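Tetur07g02040 (Tetranychus urticae, PDB 6BDJ) probably cleaves catechol-type aromatic rings between the two hydroxyl-bearing carbons with molecular oxygen, as an intradiol dioxygenase that holds a ferric iron. Local coordinates at residues 89-100 against 111-120; 143-151 against 162-171. All coordinates share one frame; numbering follows the deposited sequence.

Contact 1: 89-100 against 111-120. With FE (Fe (III) ion), chain C.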
# COMPACT_ATOMS: atom_id res chain seq x y z
N GLN A 89 0.05 5.50 1.98
CA GLN A 89 0.31 4.97 3.31
C GLN A 89 0.45 6.13 4.30
O GLN A 89 0.75 7.25 3.92
CB GLN A 89 1.59 4.14 3.28
CG GLN A 89 2.84 4.98 3.08
CD GLN A 89 4.12 4.17 3.01
OE1 GLN A 89 4.40 3.52 2.02
NE2 GLN A 89 4.92 4.26 4.05
N PRO A 90 0.27 5.85 5.58
CA PRO A 90 0.53 6.91 6.56
C PRO A 90 1.98 7.05 6.95
O PRO A 90 2.75 6.08 6.85
CB PRO A 90 -0.26 6.45 7.77
CG PRO A 90 -0.27 4.96 7.67
CD PRO A 90 -0.10 4.58 6.24
N ASP A 91 2.36 8.23 7.43
CA ASP A 91 3.70 8.43 7.98
C ASP A 91 3.88 7.71 9.32
O ASP A 91 2.94 7.10 9.83
CB ASP A 91 4.08 9.93 8.03
CG ASP A 91 3.51 10.69 9.21
OD1 ASP A 91 2.91 10.12 10.12
OD2 ASP A 91 3.72 11.91 9.24
N TYR A 92 5.08 7.78 9.90
CA TYR A 92 5.38 7.06 11.13
C TYR A 92 4.41 7.27 12.28
O TYR A 92 4.22 6.35 13.06
CB TYR A 92 6.81 7.36 11.61
CG TYR A 92 6.93 8.61 12.43
CD1 TYR A 92 6.72 8.59 13.82
CD2 TYR A 92 7.21 9.83 11.82
CE1 TYR A 92 6.82 9.73 14.57
CE2 TYR A 92 7.32 10.99 12.58
CZ TYR A 92 7.12 10.93 13.95
OH TYR A 92 7.20 12.07 14.68
N SER A 93 3.78 8.44 12.39
CA SER A 93 2.81 8.69 13.45
C SER A 93 1.35 8.48 13.03
O SER A 93 0.43 8.87 13.73
CB SER A 93 2.99 10.13 13.93
OG SER A 93 2.62 11.01 12.91
N GLY A 94 1.15 7.89 11.86
CA GLY A 94 -0.17 7.53 11.36
C GLY A 94 -0.97 8.56 10.60
O GLY A 94 -2.20 8.41 10.52
N ILE A 95 -0.30 9.58 10.06
CA ILE A 95 -0.97 10.65 9.33
C ILE A 95 -0.92 10.38 7.83
O ILE A 95 0.11 9.96 7.30
CB ILE A 95 -0.27 12.00 9.61
CG1 ILE A 95 -0.35 12.38 11.10
CG2 ILE A 95 -0.89 13.12 8.79
CD1 ILE A 95 -1.75 12.35 11.73
N TYR A 96 -2.05 10.60 7.16
CA TYR A 96 -2.14 10.53 5.72
C TYR A 96 -2.10 11.94 5.16
O TYR A 96 -2.83 12.81 5.61
CB TYR A 96 -3.45 9.90 5.29
CG TYR A 96 -3.47 8.40 5.43
CD1 TYR A 96 -3.03 7.60 4.41
CD2 TYR A 96 -3.92 7.79 6.60
CE1 TYR A 96 -3.05 6.22 4.51
CE2 TYR A 96 -3.96 6.40 6.72
CZ TYR A 96 -3.53 5.61 5.66
OH TYR A 96 -3.53 4.26 5.79
N SER A 97 -1.25 12.13 4.14
CA SER A 97 -1.15 13.39 3.41
C SER A 97 -2.47 13.69 2.74
O SER A 97 -3.15 12.78 2.28
CB SER A 97 -0.03 13.33 2.40
OG SER A 97 -0.21 12.42 1.33
N GLY A 98 -2.88 14.96 2.80
CA GLY A 98 -4.20 15.36 2.40
C GLY A 98 -5.26 15.33 3.50
O GLY A 98 -6.27 16.03 3.39
N PHE A 99 -5.03 14.52 4.53
CA PHE A 99 -5.94 14.41 5.67
C PHE A 99 -5.14 14.62 6.96
O PHE A 99 -5.37 13.97 7.96
CB PHE A 99 -6.59 13.02 5.62
CG PHE A 99 -7.26 12.72 4.31
CD1 PHE A 99 -8.57 13.11 4.07
CD2 PHE A 99 -6.56 12.08 3.30
CE1 PHE A 99 -9.18 12.86 2.86
CE2 PHE A 99 -7.17 11.82 2.07
CZ PHE A 99 -8.48 12.22 1.86
N MET A 100 -4.23 15.58 6.94
CA MET A 100 -3.32 15.83 8.05
C MET A 100 -4.00 16.36 9.31
O MET A 100 -3.41 16.27 10.38
CB MET A 100 -2.20 16.80 7.65
CG MET A 100 -1.28 16.25 6.58
SD MET A 100 0.03 17.41 6.10
CE MET A 100 1.22 17.21 7.43
N TYR A 111 -12.96 14.33 0.79
CA TYR A 111 -12.09 15.28 0.08
C TYR A 111 -10.94 15.81 0.94
O TYR A 111 -11.18 16.28 2.05
CB TYR A 111 -12.92 16.43 -0.47
CG TYR A 111 -13.89 15.95 -1.52
CD1 TYR A 111 -13.44 15.52 -2.78
CD2 TYR A 111 -15.26 15.89 -1.25
CE1 TYR A 111 -14.33 15.06 -3.73
CE2 TYR A 111 -16.16 15.44 -2.21
CZ TYR A 111 -15.69 15.03 -3.44
OH TYR A 111 -16.59 14.58 -4.38
N PRO A 112 -9.70 15.73 0.42
CA PRO A 112 -8.52 16.20 1.16
C PRO A 112 -8.55 17.71 1.38
O PRO A 112 -9.04 18.42 0.55
CB PRO A 112 -7.37 15.86 0.20
CG PRO A 112 -7.98 15.89 -1.14
CD PRO A 112 -9.31 15.28 -0.93
N LYS A 113 -8.05 18.16 2.52
CA LYS A 113 -8.10 19.59 2.88
C LYS A 113 -6.76 20.26 2.66
O LYS A 113 -6.70 21.37 2.15
CB LYS A 113 -8.60 19.78 4.32
CG LYS A 113 -10.11 19.59 4.50
CD LYS A 113 -10.95 20.68 3.81
CE LYS A 113 -12.45 20.57 4.12
NZ LYS A 113 -12.99 19.17 4.11
N ASP A 114 -5.67 19.58 3.02
CA ASP A 114 -4.33 20.08 2.77
C ASP A 114 -3.77 19.60 1.41
O ASP A 114 -4.20 18.58 0.88
CB ASP A 114 -3.43 19.71 3.95
CG ASP A 114 -3.14 18.25 4.04
OD1 ASP A 114 -2.24 17.80 3.31
OD2 ASP A 114 -3.80 17.56 4.87
N PRO A 115 -2.82 20.35 0.83
CA PRO A 115 -2.28 19.97 -0.46
C PRO A 115 -1.10 19.00 -0.40
O PRO A 115 -0.53 18.71 -1.42
CB PRO A 115 -1.77 21.31 -1.04
CG PRO A 115 -1.34 22.07 0.18
CD PRO A 115 -2.34 21.68 1.25
N ARG A 116 -0.68 18.57 0.77
CA ARG A 116 0.43 17.63 0.87
C ARG A 116 0.07 16.26 0.28
O ARG A 116 -1.05 15.81 0.39
CB ARG A 116 0.89 17.44 2.31
CG ARG A 116 1.46 18.70 3.01
CD ARG A 116 2.66 19.26 2.27
NE ARG A 116 3.74 18.28 2.00
CZ ARG A 116 4.72 17.93 2.82
NH1 ARG A 116 5.64 17.05 2.39
NH2 ARG A 116 4.76 18.39 4.06
N ARG A 117 1.05 15.62 -0.31
CA ARG A 117 0.94 14.38 -0.98
C ARG A 117 2.10 13.46 -0.68
O ARG A 117 2.36 12.52 -1.44
CB ARG A 117 0.82 14.60 -2.48
CG ARG A 117 -0.40 15.44 -2.89
CD ARG A 117 -1.70 14.70 -2.58
NE ARG A 117 -2.83 15.50 -3.06
CZ ARG A 117 -3.53 16.35 -2.31
NH1 ARG A 117 -3.23 16.55 -1.02
NH2 ARG A 117 -4.52 17.03 -2.87
N PHE A 118 2.77 13.66 0.44
CA PHE A 118 3.80 12.75 0.84
C PHE A 118 3.22 11.34 0.97
O PHE A 118 2.03 11.16 1.28
CB PHE A 118 4.49 13.17 2.16
CG PHE A 118 3.56 13.29 3.36
CD1 PHE A 118 3.03 12.17 3.99
CD2 PHE A 118 3.27 14.53 3.90
CE1 PHE A 118 2.18 12.29 5.08
CE2 PHE A 118 2.43 14.66 5.00
CZ PHE A 118 1.90 13.54 5.59
N LEU A 119 4.11 10.39 0.74
CA LEU A 119 3.83 8.99 0.84
C LEU A 119 2.66 8.53 -0.05
O LEU A 119 1.90 7.61 0.30
CB LEU A 119 3.64 8.61 2.31
CG LEU A 119 4.91 8.79 3.17
CD1 LEU A 119 4.63 8.55 4.65
CD2 LEU A 119 6.08 7.93 2.74
N ARG A 120 2.58 9.16 -1.22
CA ARG A 120 1.68 8.76 -2.25
C ARG A 120 2.45 8.72 -3.52
O ARG A 120 3.26 9.63 -3.80
CB ARG A 120 0.55 9.78 -2.38
CG ARG A 120 -0.31 9.86 -1.13
CD ARG A 120 -1.39 10.92 -1.31
NE ARG A 120 -2.17 10.91 -0.08
CZ ARG A 120 -3.25 10.16 0.14
NH1 ARG A 120 -3.73 9.34 -0.78
NH2 ARG A 120 -3.85 10.23 1.32
FE FE C . -5.08 3.09 5.76
O HOH W 1 0.16 9.81 3.01
O HOH W 2 -6.96 4.04 5.30

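Contact 2: 143-151 against 162-171. With FE (Fe (III) ion), chain C.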
# COMPACT_ATOMS: atom_id res chain seq x y z
N GLY A 143 -6.63 1.16 15.95
CA GLY A 143 -7.70 0.33 15.39
C GLY A 143 -7.35 -0.24 14.01
O GLY A 143 -8.23 -0.71 13.30
N ARG A 144 -6.07 -0.16 13.64
CA ARG A 144 -5.57 -0.73 12.40
C ARG A 144 -4.14 -1.22 12.58
O ARG A 144 -3.32 -0.63 13.29
CB ARG A 144 -5.57 0.30 11.26
CG ARG A 144 -6.95 0.67 10.72
CD ARG A 144 -7.73 -0.52 10.15
NE ARG A 144 -6.91 -1.50 9.44
CZ ARG A 144 -6.70 -1.52 8.12
NH1 ARG A 144 -5.95 -2.49 7.60
NH2 ARG A 144 -7.22 -0.59 7.32
N THR A 145 -3.84 -2.31 11.89
CA THR A 145 -2.51 -2.86 11.85
C THR A 145 -1.74 -2.13 10.73
O THR A 145 -2.35 -1.56 9.81
CB THR A 145 -2.60 -4.38 11.63
OG1 THR A 145 -1.29 -4.97 11.57
CG2 THR A 145 -3.44 -4.74 10.37
N PRO A 146 -0.39 -2.12 10.80
CA PRO A 146 0.36 -1.34 9.80
C PRO A 146 0.16 -1.92 8.40
O PRO A 146 0.14 -3.13 8.23
CB PRO A 146 1.82 -1.48 10.24
CG PRO A 146 1.77 -1.85 11.67
CD PRO A 146 0.50 -2.64 11.85
N HIS A 147 0.03 -1.05 7.42
CA HIS A 147 -0.17 -1.48 6.05
C HIS A 147 0.10 -0.38 5.08
O HIS A 147 0.15 0.80 5.45
CB HIS A 147 -1.61 -1.87 5.86
CG HIS A 147 -2.57 -0.78 6.18
ND1 HIS A 147 -2.96 -0.49 7.46
CD2 HIS A 147 -3.18 0.13 5.38
CE1 HIS A 147 -3.82 0.51 7.45
NE2 HIS A 147 -3.93 0.95 6.20
N ILE A 148 0.23 -0.78 3.81
CA ILE A 148 0.30 0.14 2.69
C ILE A 148 -0.83 -0.21 1.75
O ILE A 148 -1.00 -1.39 1.39
CB ILE A 148 1.62 -0.02 1.93
CG1 ILE A 148 2.81 0.39 2.83
CG2 ILE A 148 1.63 0.85 0.65
CD1 ILE A 148 4.19 0.06 2.27
N HIS A 149 -1.60 0.79 1.34
CA HIS A 149 -2.61 0.57 0.35
C HIS A 149 -2.07 0.59 -1.05
O HIS A 149 -1.06 1.25 -1.31
CB HIS A 149 -3.61 1.68 0.37
CG HIS A 149 -4.39 1.78 1.62
ND1 HIS A 149 -5.65 1.23 1.75
CD2 HIS A 149 -4.11 2.41 2.78
CE1 HIS A 149 -6.11 1.52 2.95
NE2 HIS A 149 -5.20 2.23 3.59
N TYR A 150 -2.82 -0.04 -1.96
CA TYR A 150 -2.49 -0.02 -3.38
C TYR A 150 -3.75 -0.18 -4.20
O TYR A 150 -4.71 -0.84 -3.78
CB TYR A 150 -1.45 -1.09 -3.74
CG TYR A 150 -1.99 -2.49 -3.81
CD1 TYR A 150 -2.03 -3.30 -2.68
CD2 TYR A 150 -2.44 -3.02 -5.00
CE1 TYR A 150 -2.53 -4.60 -2.74
CE2 TYR A 150 -2.95 -4.30 -5.07
CZ TYR A 150 -3.00 -5.09 -3.94
OH TYR A 150 -3.51 -6.38 -4.05
N ARG A 151 -3.74 0.44 -5.37
CA ARG A 151 -4.84 0.39 -6.29
C ARG A 151 -4.28 0.38 -7.69
O ARG A 151 -3.34 1.12 -7.99
CB ARG A 151 -5.73 1.61 -6.07
CG ARG A 151 -6.70 1.92 -7.19
CD ARG A 151 -7.81 2.83 -6.65
NE ARG A 151 -8.50 3.49 -7.74
CZ ARG A 151 -9.66 4.15 -7.69
NH1 ARG A 151 -10.39 4.23 -6.58
NH2 ARG A 151 -10.12 4.73 -8.81
N GLY A 162 -6.17 -3.18 -2.93
CA GLY A 162 -5.75 -4.02 -1.83
C GLY A 162 -4.92 -3.30 -0.81
O GLY A 162 -4.87 -2.05 -0.76
N GLN A 163 -4.35 -4.12 0.07
CA GLN A 163 -3.52 -3.67 1.16
C GLN A 163 -2.37 -4.63 1.32
O GLN A 163 -2.54 -5.84 1.21
CB GLN A 163 -4.33 -3.58 2.44
CG GLN A 163 -5.31 -2.42 2.41
CD GLN A 163 -6.06 -2.20 3.71
OE1 GLN A 163 -5.59 -2.59 4.79
NE2 GLN A 163 -7.23 -1.57 3.61
N ILE A 164 -1.20 -4.07 1.59
CA ILE A 164 0.03 -4.79 1.81
C ILE A 164 0.25 -4.86 3.32
O ILE A 164 0.23 -3.84 4.01
CB ILE A 164 1.20 -4.06 1.15
CG1 ILE A 164 0.92 -3.85 -0.34
CG2 ILE A 164 2.50 -4.83 1.35
CD1 ILE A 164 1.87 -2.91 -1.06
N PHE A 165 0.48 -6.06 3.82
CA PHE A 165 0.75 -6.29 5.24
C PHE A 165 2.19 -6.74 5.44
O PHE A 165 2.89 -7.09 4.49
CB PHE A 165 -0.25 -7.32 5.77
CG PHE A 165 -1.68 -6.85 5.67
CD1 PHE A 165 -2.17 -5.92 6.56
CD2 PHE A 165 -2.51 -7.29 4.64
CE1 PHE A 165 -3.48 -5.45 6.46
CE2 PHE A 165 -3.82 -6.84 4.53
CZ PHE A 165 -4.32 -5.93 5.46
N PHE A 166 2.62 -6.72 6.69
CA PHE A 166 3.99 -7.08 7.08
C PHE A 166 3.99 -8.28 8.01
O PHE A 166 3.04 -8.49 8.80
CB PHE A 166 4.67 -5.89 7.72
CG PHE A 166 4.76 -4.73 6.78
CD1 PHE A 166 5.84 -4.62 5.93
CD2 PHE A 166 3.73 -3.82 6.67
CE1 PHE A 166 5.94 -3.56 5.02
CE2 PHE A 166 3.80 -2.77 5.76
CZ PHE A 166 4.92 -2.64 4.93
N ASP A 167 5.05 -9.09 7.91
CA ASP A 167 5.17 -10.26 8.79
C ASP A 167 5.38 -9.76 10.20
O ASP A 167 6.00 -8.70 10.40
CB ASP A 167 6.26 -11.24 8.32
CG ASP A 167 7.66 -10.69 8.50
OD1 ASP A 167 8.05 -9.80 7.72
OD2 ASP A 167 8.37 -11.13 9.45
N GLU A 168 4.80 -10.47 11.17
CA GLU A 168 4.69 -9.99 12.55
C GLU A 168 6.06 -9.74 13.16
O GLU A 168 6.24 -8.76 13.89
CB GLU A 168 3.92 -10.99 13.40
N SER A 169 7.00 -10.62 12.86
CA SER A 169 8.35 -10.53 13.39
C SER A 169 9.06 -9.27 12.92
O SER A 169 9.65 -8.55 13.72
CB SER A 169 9.15 -11.77 12.99
OG SER A 169 9.38 -11.79 11.60
N THR A 170 8.98 -8.99 11.62
CA THR A 170 9.59 -7.80 11.03
C THR A 170 8.95 -6.54 11.57
O THR A 170 9.65 -5.63 12.00
CB THR A 170 9.47 -7.78 9.50
OG1 THR A 170 10.15 -8.92 8.96
CG2 THR A 170 10.10 -6.52 8.92
N SER A 171 7.63 -6.49 11.54
CA SER A 171 6.88 -5.36 12.09
C SER A 171 7.30 -5.07 13.51
O SER A 171 7.52 -3.91 13.86
CB SER A 171 5.37 -5.61 12.03
OG SER A 171 4.64 -4.54 12.62
FE FE C . -5.08 3.09 5.76
O HOH W 3 -6.80 -0.35 -0.15
O HOH W 2 -6.96 4.04 5.30

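Contact 1: 89-100 against 111-120
Ser97 turns OG between its own backbone N and carbonyl carbon (chi1 66°), which sets the hydroxyl against the backbone of Phe118, while Arg120 reaches it with a chain extended from CG to NE. The hydroxyl of Ser97 gives its proton to Phe118 O, OG to O 2.6 Å, on a lone pair in the carbonyl plane. Arg120 then grips Ser97 side-on: NE meets OG at 2.8 Å, close to the guanidinium plane, and NH2 meets the carbonyl O of Ser97 at 2.8 Å. A leucine in place of Arg120 would probably leave the carbonyl of Ser97 without its charged donor and the hydroxyl with one grip fewer, so that this part of the loop could shift. CB of Ser97 sits squarely over one face of the Phe118 ring, 3.5 Å from its centroid, a CH-pi contact; at the ring edge lies CE of Met100, whose sulfur makes an oblique Met-aromatic contact.

The carboxylate of Asp114 takes up two backbone N-H groups at the end of the type II turn from Tyr96 to Phe99. OD1 takes the N-H of Gly98, and OD2 receives that of Met100 in a fairly straight bond (N to OD2 2.9 Å, 165°). In return, Lys113 N donates to Gly98 O. CB of Pro112 sits over one face of the Phe99 ring, toward its rim, and NH2 of Arg120 lies at that ring's edge. A water joins Gln89 O, Ser97 N and Phe118 O.

Just before Ser97 the loop carries Tyr96, whose OH binds the iron at 1.9 Å. Both segments belong to the long connection between strands 84-88 and 120-124; Trp88 of the former touches both Tyr96 and Arg120, and Arg120 opens the latter, an outermost strand of the sheet.

Contact 2: 143-151 against 162-171
Backbone hydrogen bonds pair Ile148 with Ile164 and Tyr150 with Gly162 as antiparallel hydrogen-bonded pairs, the shortest running from Ile164 N to Ile148 O at 2.7 Å; His149 and Gln163 form the non-hydrogen-bonded pair between them. Among side-chain polar contacts, NH1 of Arg144 donates almost straight (176°) to a lone pair of Gln163 OE1, 2.8 Å away, with guanidinium and amide nearly coplanar; Asp193 pairs with NE of the same arginine. OE1 also lies over one face of the His147 ring. His147 ND1 donates to Thr145 O at 2.7 Å in the ring plane, fixing the ring's rotation, and a water links His149 ND1 to Gly162 O.

On the face carrying Ile148, Tyr150 and Ile164 the packing is mainly apolar: Ile148 CD1 meets the edge of Phe166 at CZ (3.9 Å), and Tyr150 lays its ring over Gly162, where even a methyl group would strike the tyrosine OH.

Metal bonds run from NE2 of His147 (2.5 Å) and NE2 of His149 (2.3 Å) to iron. Two histidines separated by a single residue, with Tyr96 and with Tyr141, which is not bound to iron in this model, match the two-histidine, two-tyrosine ferric site of intradiol dioxygenases.

Contact 1 closes before contact 2 opens along the chain, and their centres lie about 17 Å apart, yet both reach the same ferric ion: 89-100 supplies Tyr96, and 143-151 supplies His147 and His149, with one iron-bound water common to both. In the mixed sheet, strand 84-88 stands between 120-124 and 148-154, so the loop of contact 1 leaves the sheet next to the hairpin of contact 2 and returns at the outer edge, one strand further away. Gln89 and Pro90 pack against Ile148 and His147 where the two meet. The iron thus ties the long loop to the 143-151 side of the hairpin, all within the dioxygenase family region.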